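Cysteine desulfurase (Stenotrophomonas maltophilia, PDB 6WCI) probably removes sulfur from L-cysteine with the help of pyridoxal 5'-phosphate, passing it to a sulfur carrier and releasing L-alanine. Local coordinates at residues 137-142 / 162-167; 261-266 / 287-292; 273-278 / 293-298. All coordinates share one frame; numbering follows the deposited sequence. Where two conformers were deposited one is given.

Contact 1. Residues 137-142 / 162-167; sequences LITRME and RVAEIT
The backbone N of Arg-140 donates to Ala-164 O over 2.8 Å, and the same oxygen receives a CA-H contact from Thr-139. Two further backbone bonds, Ile-138 N to Arg-162 O and Ala-164 N to Ile-138 O, continue the parallel pairing of the strands. Beyond the strand ends the side chains take over. Arg-140 and Glu-165 lie alongside each other, and the guanidinium grips the carboxylate side-on: NE meets Glu-165 OE1 at 3.1 Å, and NH2 meets Glu-165 OE2 at 3.1 Å. Both oxygens use syn lone pairs; OE2 lies in the guanidinium plane, whereas OE1 is tilted 20° out of it. Bends at chi2 (63°) and chi3 (61°) turn the end of the arginine alongside the acid, while NH1 is taken by Pro-387 O. Arginine suits this place because its three nitrogens serve both partners at once. Met-141 CE touches Ile-166 CG2 at 3.5 Å, a flexible thioether methyl against the CG2 branch of the isoleucine. On the face carrying Leu-137, small Ala-164 lets the CG of that leucine approach its CB to 4.2 Å. Phe-281 of the second subunit packs on the other face, against Ile-138 and Val-163. The pairing joins the two strands of the beta-alpha-beta unit 135-139, 148-157 and 160-164, at one edge of the seven-stranded sheet of the type I pyridoxal-phosphate fold.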
loop_
_atom_site.group_PDB
_atom_site.type_symbol
_atom_site.label_atom_id
_atom_site.label_comp_id
_atom_site.label_asym_id
_atom_site.label_seq_id
_atom_site.Cartn_x
_atom_site.Cartn_y
_atom_site.Cartn_z
ATOM N N LEU B 137 -12.363 -3.633 24.508
ATOM C CA LEU B 137 -13.607 -2.871 24.531
ATOM C C LEU B 137 -13.691 -2.083 23.229
ATOM O O LEU B 137 -12.762 -1.341 22.893
ATOM C CB LEU B 137 -13.658 -1.955 25.753
ATOM C CG LEU B 137 -14.972 -1.211 26.012
ATOM C CD1 LEU B 137 -16.094 -2.200 26.259
ATOM C CD2 LEU B 137 -14.835 -0.255 27.187
ATOM N N ILE B 138 -14.777 -2.284 22.481
ATOM C CA ILE B 138 -14.975 -1.698 21.154
ATOM C C ILE B 138 -16.330 -1.012 21.146
ATOM O O ILE B 138 -17.318 -1.609 21.584
ATOM C CB ILE B 138 -14.938 -2.770 20.046
ATOM C CG1 ILE B 138 -13.708 -3.684 20.208
ATOM C CG2 ILE B 138 -15.034 -2.125 18.657
ATOM C CD1 ILE B 138 -13.673 -4.823 19.208
ATOM N N THR B 139 -16.398 0.216 20.626
ATOM C CA THR B 139 -17.681 0.921 20.657
ATOM C C THR B 139 -18.620 0.400 19.576
ATOM O O THR B 139 -18.193 -0.094 18.527
ATOM C CB THR B 139 -17.522 2.433 20.476
ATOM O OG1 THR B 139 -17.671 2.771 19.091
ATOM C CG2 THR B 139 -16.183 2.913 20.975
ATOM N N ARG B 140 -19.920 0.532 19.851
ATOM C CA ARG B 140 -20.977 0.129 18.930
ATOM C C ARG B 140 -20.876 0.803 17.562
ATOM O O ARG B 140 -21.380 0.254 16.576
ATOM C CB ARG B 140 -22.332 0.446 19.583
ATOM C CG ARG B 140 -23.553 0.245 18.717
ATOM C CD ARG B 140 -23.708 -1.203 18.307
ATOM N NE ARG B 140 -23.870 -2.086 19.457
ATOM C CZ ARG B 140 -24.172 -3.373 19.358
ATOM N NH1 ARG B 140 -24.351 -3.918 18.159
ATOM N NH2 ARG B 140 -24.287 -4.115 20.450
ATOM N N MET B 141 -20.229 1.965 17.471
ATOM C CA MET B 141 -20.240 2.763 16.253
ATOM C C MET B 141 -18.964 2.625 15.438
ATOM O O MET B 141 -18.800 3.351 14.450
ATOM C CB MET B 141 -20.479 4.238 16.588
ATOM C CG MET B 141 -19.286 4.933 17.225
ATOM S SD MET B 141 -19.557 6.708 17.453
ATOM C CE MET B 141 -21.023 6.730 18.493
ATOM N N GLU B 142 -18.062 1.717 15.825
ATOM C CA GLU B 142 -16.792 1.554 15.127
ATOM C C GLU B 142 -16.999 1.056 13.704
ATOM O O GLU B 142 -17.953 0.336 13.399
ATOM C CB GLU B 142 -15.877 0.569 15.864
ATOM C CG GLU B 142 -15.405 1.086 17.211
ATOM C CD GLU B 142 -14.878 2.508 17.110
ATOM O OE1 GLU B 142 -13.876 2.729 16.387
ATOM O OE2 GLU B 142 -15.483 3.406 17.735
ATOM N N ARG B 162 -15.899 -6.852 24.355
ATOM C CA ARG B 162 -17.060 -6.274 25.017
ATOM C C ARG B 162 -17.415 -4.973 24.310
ATOM O O ARG B 162 -16.532 -4.263 23.826
ATOM C CB ARG B 162 -16.761 -6.036 26.506
ATOM C CG ARG B 162 -17.869 -5.390 27.311
ATOM C CD ARG B 162 -17.371 -5.083 28.711
ATOM N NE ARG B 162 -16.965 -6.292 29.425
ATOM C CZ ARG B 162 -16.258 -6.285 30.551
ATOM N NH1 ARG B 162 -15.876 -5.124 31.072
ATOM N NH2 ARG B 162 -15.926 -7.430 31.153
ATOM N N VAL B 163 -18.710 -4.664 24.225
ATOM C CA VAL B 163 -19.190 -3.550 23.399
ATOM C C VAL B 163 -19.505 -2.349 24.278
ATOM O O VAL B 163 -20.170 -2.480 25.310
ATOM C CB VAL B 163 -20.425 -3.947 22.570
ATOM C CG1 VAL B 163 -20.879 -2.761 21.697
ATOM C CG2 VAL B 163 -20.122 -5.140 21.691
ATOM N N ALA B 164 -19.035 -1.174 23.865
ATOM C CA ALA B 164 -19.409 0.085 24.499
ATOM C C ALA B 164 -20.601 0.687 23.754
ATOM O O ALA B 164 -20.497 1.001 22.564
ATOM C CB ALA B 164 -18.218 1.044 24.516
ATOM N N GLU B 165 -21.728 0.857 24.451
ATOM C CA GLU B 165 -22.977 1.152 23.765
ATOM C C GLU B 165 -23.116 2.640 23.451
ATOM O O GLU B 165 -22.394 3.497 23.964
ATOM C CB GLU B 165 -24.188 0.696 24.597
ATOM C CG GLU B 165 -24.443 -0.817 24.625
ATOM C CD GLU B 165 -24.308 -1.498 23.251
ATOM O OE1 GLU B 165 -24.524 -0.846 22.201
ATOM O OE2 GLU B 165 -23.980 -2.707 23.226
ATOM N N ILE B 166 -24.085 2.938 22.592
ATOM C CA ILE B 166 -24.412 4.303 22.218
ATOM C C ILE B 166 -25.853 4.568 22.636
ATOM O O ILE B 166 -26.632 3.644 22.874
ATOM C CB ILE B 166 -24.219 4.553 20.706
ATOM C CG1 ILE B 166 -25.177 3.688 19.889
ATOM C CG2 ILE B 166 -22.768 4.248 20.291
ATOM C CD1 ILE B 166 -25.518 4.276 18.524
ATOM N N THR B 167 -26.200 5.842 22.734
ATOM C CA THR B 167 -27.583 6.230 22.971
ATOM C C THR B 167 -28.270 6.578 21.653
ATOM O O THR B 167 -27.610 6.921 20.667
ATOM C CB THR B 167 -27.646 7.415 23.942
ATOM O OG1 THR B 167 -26.811 8.476 23.476
ATOM C CG2 THR B 167 -27.168 6.992 25.306
#

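Contact 2. Residues 261-266 / 287-292; sequences EHLDAM and NDAPHK
Lys-292 reaches across to the carbonyl end of helix 260-265, and its ammonium group makes the direct hydrogen bonds between the two segments. NZ donates to Met-266 O at 2.8 Å, nearly in line with that carbonyl, and to Leu-263 O at 3.0 Å, this time in the carbonyl plane. Asp-264 O is equally near but badly angled, and does not count as a bonded partner. The side chain is fully extended, with CG trans to the backbone N (chi1 -180°) and every later torsion close to 180°, which gives it the length to span the gap from the 3-10 segment that starts at His-291. Lysine is well chosen here: a long, slim chain ending in a group with several hydrogens can serve more than one oxygen.

A water makes a second, indirect polar link, accepting from Ala-289 N and donating to Asp-264 OD1. The apolar part is small. Leu-263 CB meets Ala-289 CB at 3.7 Å, and Leu-263 CD1 lies 4.0 Å from the same methyl; alanine is short enough to let helix and loop come this close, just before the cis peptide bond that leads into Pro-290. Phe-293 and Val-109 also pack against Leu-263.

Since Met-266 is the first residue to leave helical geometry, the last carbonyls run short of amide donors from a following turn. A positive charge placed there supplies hydrogens and would probably also be favoured by the partial negative charge of the helix end.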
loop_
_atom_site.group_PDB
_atom_site.type_symbol
_atom_site.label_atom_id
_atom_site.label_comp_id
_atom_site.label_asym_id
_atom_site.label_seq_id
_atom_site.Cartn_x
_atom_site.Cartn_y
_atom_site.Cartn_z
ATOM N N GLU B 261 7.123 5.118 23.366
ATOM C CA GLU B 261 7.368 3.938 24.197
ATOM C C GLU B 261 6.761 2.679 23.587
ATOM O O GLU B 261 7.319 1.588 23.736
ATOM C CB GLU B 261 6.814 4.153 25.610
ATOM C CG GLU B 261 5.302 4.290 25.656
ATOM C CD GLU B 261 4.737 4.319 27.063
ATOM O OE1 GLU B 261 5.326 3.687 27.963
ATOM O OE2 GLU B 261 3.693 4.978 27.260
ATOM N N HIS B 262 5.623 2.806 22.898
ATOM C CA HIS B 262 5.018 1.641 22.264
ATOM C C HIS B 262 5.786 1.237 21.017
ATOM O O HIS B 262 6.031 0.046 20.790
ATOM C CB HIS B 262 3.555 1.924 21.924
ATOM C CG HIS B 262 2.712 2.222 23.125
ATOM N ND1 HIS B 262 2.997 1.718 24.373
ATOM C CD2 HIS B 262 1.601 2.984 23.271
ATOM C CE1 HIS B 262 2.094 2.152 25.239
ATOM N NE2 HIS B 262 1.236 2.920 24.594
ATOM N N LEU B 263 6.169 2.208 20.188
ATOM C CA LEU B 263 6.879 1.858 18.965
ATOM C C LEU B 263 8.192 1.149 19.280
ATOM O O LEU B 263 8.610 0.244 18.548
ATOM C CB LEU B 263 7.133 3.105 18.120
ATOM C CG LEU B 263 5.930 3.790 17.466
ATOM C CD1 LEU B 263 6.344 5.157 16.955
ATOM C CD2 LEU B 263 5.371 2.940 16.334
ATOM N N ASP B 264 8.852 1.534 20.370
ATOM C CA ASP B 264 10.112 0.876 20.704
ATOM C C ASP B 264 9.881 -0.540 21.225
ATOM O O ASP B 264 10.629 -1.460 20.877
ATOM C CB ASP B 264 10.898 1.712 21.715
ATOM C CG ASP B 264 11.421 3.014 21.122
ATOM O OD1 ASP B 264 11.488 3.127 19.880
ATOM O OD2 ASP B 264 11.777 3.920 21.902
ATOM N N ALA B 265 8.843 -0.743 22.045
ATOM C CA ALA B 265 8.608 -2.051 22.645
ATOM C C ALA B 265 7.981 -3.049 21.674
ATOM O O ALA B 265 8.171 -4.256 21.839
ATOM C CB ALA B 265 7.720 -1.908 23.885
ATOM N N MET B 266 7.228 -2.576 20.679
ATOM C CA MET B 266 6.508 -3.474 19.783
ATOM C C MET B 266 7.476 -4.215 18.860
ATOM O O MET B 266 8.393 -3.604 18.302
ATOM C CB MET B 266 5.517 -2.692 18.925
ATOM C CG MET B 266 4.233 -2.264 19.653
ATOM S SD MET B 266 3.348 -0.949 18.774
ATOM C CE MET B 266 3.032 -1.678 17.180
ATOM N N ASN B 287 15.953 -1.774 12.115
ATOM C CA ASN B 287 15.955 -0.330 12.288
ATOM C C ASN B 287 15.080 0.053 13.473
ATOM O O ASN B 287 14.318 -0.758 14.000
ATOM C CB ASN B 287 15.396 0.372 11.050
ATOM C CG ASN B 287 16.468 0.806 10.092
ATOM O OD1 ASN B 287 17.613 1.047 10.486
ATOM N ND2 ASN B 287 16.105 0.919 8.815
ATOM N N ASP B 288 15.189 1.314 13.885
ATOM C CA ASP B 288 14.286 1.924 14.849
ATOM C C ASP B 288 13.021 2.414 14.156
ATOM O O ASP B 288 12.951 2.506 12.925
ATOM C CB ASP B 288 14.954 3.101 15.556
ATOM C CG ASP B 288 16.054 2.672 16.489
ATOM O OD1 ASP B 288 15.986 1.539 16.999
ATOM O OD2 ASP B 288 16.980 3.477 16.718
ATOM N N ALA B 289 12.027 2.773 14.961
ATOM C CA ALA B 289 10.843 3.417 14.436
ATOM C C ALA B 289 11.226 4.770 13.837
ATOM O O ALA B 289 12.138 5.442 14.330
ATOM C CB ALA B 289 9.807 3.613 15.552
ATOM N N PRO B 290 10.518 5.218 12.790
ATOM C CA PRO B 290 9.353 4.532 12.214
ATOM C C PRO B 290 9.674 3.471 11.148
ATOM O O PRO B 290 8.806 2.647 10.859
ATOM C CB PRO B 290 8.562 5.685 11.584
ATOM C CG PRO B 290 9.629 6.650 11.129
ATOM C CD PRO B 290 10.717 6.560 12.209
ATOM N N HIS B 291 10.873 3.516 10.552
ATOM C CA HIS B 291 11.191 2.608 9.446
ATOM C C HIS B 291 11.136 1.145 9.863
ATOM O O HIS B 291 10.910 0.280 9.010
ATOM C CB HIS B 291 12.568 2.936 8.874
ATOM C CG HIS B 291 12.618 4.260 8.187
ATOM N ND1 HIS B 291 13.106 5.395 8.795
ATOM C CD2 HIS B 291 12.205 4.638 6.955
ATOM C CE1 HIS B 291 13.006 6.414 7.959
ATOM N NE2 HIS B 291 12.462 5.981 6.838
ATOM N N LYS B 292 11.335 0.863 11.151
ATOM C CA LYS B 292 11.088 -0.439 11.756
ATOM C C LYS B 292 9.782 -1.067 11.278
ATOM O O LYS B 292 9.690 -2.292 11.144
ATOM C CB LYS B 292 11.082 -0.275 13.283
ATOM C CG LYS B 292 10.842 -1.530 14.101
ATOM C CD LYS B 292 10.856 -1.172 15.585
ATOM C CE LYS B 292 10.546 -2.364 16.469
ATOM N NZ LYS B 292 10.606 -1.967 17.893
HETATM O O HOH W 1 12.303 2.013 17.739
#

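Contact 3. Residues 273-278 / 293-298; sequences GEMIKE and FEAGTP
Glu-274 lies against the backbone of residues 294-296 with the aliphatic part of its side chain. Its CB sits 3.6 Å from Glu-294 O, and CG comes to 3.7 Å from Gly-296 O. Beyond CG the chain bends (chi2 -43°) and carries the carboxylate away from the loop; the side chain packs on Ser-76 and on the oxidised cysteine, an S-hydroxycysteine, of the second subunit. The methylenes thus do the touching, and the acid group is sent elsewhere.

Next to it the two loops are joined by one backbone bond. Gly-296 N donates to Gly-273 O over 2.8 Å, almost straight at 174°, although it approaches from above the carbonyl plane. Ala-295 CA also turns its hydrogen toward that oxygen. Glycine fits position 296 because its positive phi (77°) is a backbone shape that most other residues avoid. Met-275 adds the apolar part: its CG rests on Ala-295 CB at 3.7 Å, a small methyl that allows close approach.

The polar end of Glu-294 points to other partners, a salt bridge to Arg-94 and the backbone N of Leu-110, which tie the loop to helix 81-101 and strand 108-111. Thr-297 OG1, a little further on, hydrogen-bonds both Asn-74 ND2 and the pyridoxal-phosphate-modified lysine of the second subunit. A loop of one subunit that reaches the cofactor of its partner is characteristic of the active sites of dimeric type I pyridoxal-phosphate enzymes, which are built at the subunit interface.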
loop_
_atom_site.group_PDB
_atom_site.type_symbol
_atom_site.label_atom_id
_atom_site.label_comp_id
_atom_site.label_asym_id
_atom_site.label_seq_id
_atom_site.Cartn_x
_atom_site.Cartn_y
_atom_site.Cartn_z
ATOM N N GLY B 273 13.249 -5.477 3.402
ATOM C CA GLY B 273 14.155 -4.348 3.290
ATOM C C GLY B 273 13.602 -3.108 3.966
ATOM O O GLY B 273 12.426 -3.008 4.314
ATOM N N GLU B 274 14.502 -2.149 4.171
ATOM C CA GLU B 274 14.206 -0.839 4.749
ATOM C C GLU B 274 13.941 -0.912 6.250
ATOM O O GLU B 274 14.366 -0.016 6.985
ATOM C CB GLU B 274 13.035 -0.159 4.021
ATOM C CG GLU B 274 13.233 -0.044 2.512
ATOM C CD GLU B 274 14.645 0.394 2.140
ATOM O OE1 GLU B 274 15.354 -0.378 1.454
ATOM O OE2 GLU B 274 15.050 1.505 2.544
ATOM N N MET B 275 13.274 -1.963 6.734
ATOM C CA MET B 275 13.038 -2.060 8.173
ATOM C C MET B 275 14.160 -2.778 8.910
ATOM O O MET B 275 14.156 -2.807 10.145
ATOM C CB MET B 275 11.697 -2.751 8.466
ATOM C CG MET B 275 11.512 -4.132 7.840
ATOM S SD MET B 275 12.303 -5.482 8.742
ATOM C CE MET B 275 11.235 -5.557 10.199
ATOM N N ILE B 276 15.124 -3.337 8.195
ATOM C CA ILE B 276 16.261 -3.990 8.816
ATOM C C ILE B 276 17.414 -3.002 8.854
ATOM O O ILE B 276 17.449 -2.006 8.131
ATOM C CB ILE B 276 16.675 -5.282 8.073
ATOM C CG1 ILE B 276 16.919 -4.990 6.588
ATOM C CG2 ILE B 276 15.615 -6.359 8.235
ATOM C CD1 ILE B 276 18.328 -4.565 6.256
ATOM N N LYS B 277 18.388 -3.296 9.694
ATOM C CA LYS B 277 19.657 -2.593 9.671
ATOM C C LYS B 277 20.781 -3.473 9.143
ATOM O O LYS B 277 21.598 -3.017 8.342
ATOM C CB LYS B 277 19.983 -2.096 11.087
ATOM C CG LYS B 277 21.227 -1.238 11.236
ATOM C CD LYS B 277 21.365 -0.744 12.683
ATOM C CE LYS B 277 20.072 -0.082 13.175
ATOM N NZ LYS B 277 20.196 0.515 14.537
ATOM N N GLU B 278 20.812 -4.739 9.561
ATOM C CA GLU B 278 21.786 -5.730 9.119
ATOM C C GLU B 278 21.056 -7.058 9.018
ATOM O O GLU B 278 20.341 -7.439 9.951
ATOM C CB GLU B 278 22.956 -5.861 10.107
ATOM C CG GLU B 278 23.713 -4.575 10.394
ATOM C CD GLU B 278 24.607 -4.153 9.244
ATOM O OE1 GLU B 278 24.877 -4.991 8.353
ATOM O OE2 GLU B 278 25.043 -2.982 9.232
ATOM N N PHE B 293 8.766 -0.236 11.018
ATOM C CA PHE B 293 7.432 -0.709 10.671
ATOM C C PHE B 293 7.057 -0.416 9.219
ATOM O O PHE B 293 5.896 -0.603 8.845
ATOM C CB PHE B 293 6.383 -0.119 11.635
ATOM C CG PHE B 293 6.600 -0.516 13.075
ATOM C CD1 PHE B 293 6.317 -1.810 13.505
ATOM C CD2 PHE B 293 7.114 0.391 13.989
ATOM C CE1 PHE B 293 6.535 -2.192 14.844
ATOM C CE2 PHE B 293 7.330 0.032 15.324
ATOM C CZ PHE B 293 7.044 -1.273 15.753
ATOM N N GLU B 294 8.021 -0.011 8.384
ATOM C CA GLU B 294 7.815 0.281 6.962
ATOM C C GLU B 294 8.735 -0.631 6.149
ATOM O O GLU B 294 9.876 -0.270 5.845
ATOM C CB GLU B 294 8.082 1.780 6.662
ATOM C CG GLU B 294 7.112 2.744 7.384
ATOM C CD GLU B 294 7.679 4.149 7.561
ATOM O OE1 GLU B 294 8.814 4.401 7.097
ATOM O OE2 GLU B 294 6.994 5.003 8.177
ATOM N N ALA B 295 8.237 -1.812 5.792
ATOM C CA ALA B 295 9.045 -2.816 5.104
ATOM C C ALA B 295 8.914 -2.656 3.593
ATOM O O ALA B 295 7.807 -2.466 3.080
ATOM C CB ALA B 295 8.627 -4.228 5.530
ATOM N N GLY B 296 10.049 -2.713 2.880
ATOM C CA GLY B 296 10.013 -2.699 1.430
ATOM C C GLY B 296 9.770 -1.308 0.854
ATOM O O GLY B 296 9.678 -0.305 1.564
ATOM N N THR B 297 9.666 -1.256 -0.470
ATOM C CA THR B 297 9.540 0.035 -1.152
ATOM C C THR B 297 8.215 0.698 -0.774
ATOM O O THR B 297 7.156 0.064 -0.863
ATOM C CB THR B 297 9.643 -0.125 -2.675
ATOM O OG1 THR B 297 10.898 -0.724 -3.024
ATOM C CG2 THR B 297 9.572 1.244 -3.368
ATOM N N PRO B 298 8.229 1.953 -0.333
ATOM C CA PRO B 298 6.975 2.622 0.042
ATOM C C PRO B 298 6.129 2.971 -1.175
ATOM O O PRO B 298 6.524 2.818 -2.333
ATOM C CB PRO B 298 7.448 3.889 0.762
ATOM C CG PRO B 298 8.899 3.632 1.110
ATOM C CD PRO B 298 9.405 2.779 -0.021
#

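Overall arrangement
Contact 1 comes first along the chain and stands apart, its centre about 30 Å from that of contact 2 and 36 Å from that of contact 3. Contacts 2 and 3 alternate in sequence, with centres about 12 Å apart, and they touch, probably through hydrogen bonds of Asn-287 to Glu-274 and Met-275. All three relate to the seven-stranded sheet: contact 1 includes strand 160-164 at one edge, while contacts 2 and 3 pack on Val-109 of strand 108-111 at the other. Contacts 1 and 3 also meet the second subunit. Phe-281, lying between residues 278 and 287, packs on contact 1 of the partner, which suggests that residues 273-298 contribute both to the dimer interface and to the partner's active site.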